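Local atomic coordinates of cobalamin biosynthesis protein CobN (Mycobacterium tuberculosis, PDB entry 7C6O), a protein that is the large, catalytic subunit of cobaltochelatase, which probably inserts cobalt into the corrin ring during cobalamin biosynthesis. Residues A[621-624]-A[625-628]. Numbering follows the deposited sequence.
Sequences ETYG and DIAR
Ala-627 N donates to Tyr-623 O (3.1 Å), and Arg-628 N to Gly-624 O (3.0 Å), two i to i+4 backbone bonds that make this first turn of helix 624-642, just after strand 617-619, a worked example of helix initiation. Gly-624 makes the turn into the helix with a positive phi of 53°. Within this same first turn, an i to i+3 salt bridge staples the surface of the helix: the guanidinium of Arg-628 meets Asp-625 side-on, NE lying 2.9 Å and NH2 3.0 Å from the single oxygen OD1. That oxygen sits in the guanidinium plane, and a bend at chi3 (-43°) folds the arginine chain back to reach it.

On another side of the turn, Thr-622 packs against the helix. Its OG1, which is hydrogen-bonded to Glu-630 OE1, about one helical turn beyond Ala-627, rests 3.6 Å from Ala-627 CB, while CG2 touches Ile-626 CG2; Leu-689 of helix 675-694 meets both Thr-622 and Ile-626. Tyr-623 carries its hydroxyl to the carbonyl of Arg-1120, and Ile-626 CD1 approaches the Tyr-623 ring obliquely, 4.3 Å from Tyr-623 CZ.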
loop_
_atom_site.group_PDB
_atom_site.type_symbol
_atom_site.label_atom_id
_atom_site.label_comp_id
_atom_site.label_asym_id
_atom_site.label_seq_id
_atom_site.Cartn_x
_atom_site.Cartn_y
_atom_site.Cartn_z
ATOM N N GLU A 621 -4.917 20.330 23.636
ATOM C CA GLU A 621 -5.149 21.271 24.733
ATOM C C GLU A 621 -6.462 20.985 25.459
ATOM O O GLU A 621 -7.160 20.017 25.136
ATOM C CB GLU A 621 -5.122 22.718 24.226
ATOM C CG GLU A 621 -3.760 23.180 23.721
ATOM C CD GLU A 621 -2.668 23.081 24.778
ATOM O OE1 GLU A 621 -1.505 22.809 24.407
ATOM O OE2 GLU A 621 -2.966 23.270 25.977
ATOM N N THR A 622 -6.799 21.807 26.448
ATOM C CA THR A 622 -8.012 21.622 27.230
ATOM C C THR A 622 -9.000 22.751 26.972
ATOM O O THR A 622 -8.641 23.832 26.497
ATOM C CB THR A 622 -7.707 21.546 28.731
ATOM O OG1 THR A 622 -7.053 22.751 29.149
ATOM C CG2 THR A 622 -6.816 20.359 29.033
ATOM N N TYR A 623 -10.256 22.483 27.313
ATOM C CA TYR A 623 -11.347 23.423 27.109
ATOM C C TYR A 623 -12.487 23.029 28.033
ATOM O O TYR A 623 -12.559 21.890 28.501
ATOM C CB TYR A 623 -11.821 23.427 25.651
ATOM C CG TYR A 623 -12.353 22.082 25.205
ATOM C CD1 TYR A 623 -11.499 21.109 24.700
ATOM C CD2 TYR A 623 -13.707 21.778 25.306
ATOM C CE1 TYR A 623 -11.978 19.874 24.300
ATOM C CE2 TYR A 623 -14.195 20.544 24.911
ATOM C CZ TYR A 623 -13.325 19.596 24.409
ATOM O OH TYR A 623 -13.807 18.369 24.011
ATOM N N GLY A 624 -13.379 23.986 28.282
ATOM C CA GLY A 624 -14.600 23.701 29.019
ATOM C C GLY A 624 -14.344 23.022 30.349
ATOM O O GLY A 624 -13.439 23.394 31.105
ATOM N N ASP A 625 -15.144 21.992 30.637
ATOM C CA ASP A 625 -15.061 21.335 31.936
ATOM C C ASP A 625 -13.804 20.490 32.084
ATOM O O ASP A 625 -13.416 20.174 33.214
ATOM C CB ASP A 625 -16.305 20.479 32.171
ATOM C CG ASP A 625 -17.506 21.306 32.583
ATOM O OD1 ASP A 625 -17.307 22.397 33.164
ATOM O OD2 ASP A 625 -18.648 20.867 32.330
ATOM N N ILE A 626 -13.170 20.106 30.976
ATOM C CA ILE A 626 -11.865 19.460 31.063
ATOM C C ILE A 626 -10.835 20.435 31.617
ATOM O O ILE A 626 -10.020 20.081 32.478
ATOM C CB ILE A 626 -11.448 18.913 29.685
ATOM C CG1 ILE A 626 -12.358 17.757 29.271
ATOM C CG2 ILE A 626 -10.004 18.459 29.703
ATOM C CD1 ILE A 626 -12.119 17.286 27.855
ATOM N N ALA A 627 -10.866 21.684 31.144
ATOM C CA ALA A 627 -9.966 22.698 31.680
ATOM C C ALA A 627 -10.302 23.023 33.131
ATOM O O ALA A 627 -9.401 23.252 33.946
ATOM C CB ALA A 627 -10.020 23.958 30.814
ATOM N N ARG A 628 -11.594 23.047 33.473
ATOM C CA ARG A 628 -11.987 23.282 34.860
ATOM C C ARG A 628 -11.486 22.165 35.767
ATOM O O ARG A 628 -11.049 22.419 36.896
ATOM C CB ARG A 628 -13.508 23.414 34.961
ATOM C CG ARG A 628 -13.992 24.045 36.270
ATOM C CD ARG A 628 -15.491 23.843 36.472
ATOM N NE ARG A 628 -16.251 24.059 35.244
ATOM C CZ ARG A 628 -16.644 25.253 34.807
ATOM N NH1 ARG A 628 -16.353 26.345 35.501
ATOM N NH2 ARG A 628 -17.332 25.352 33.678
#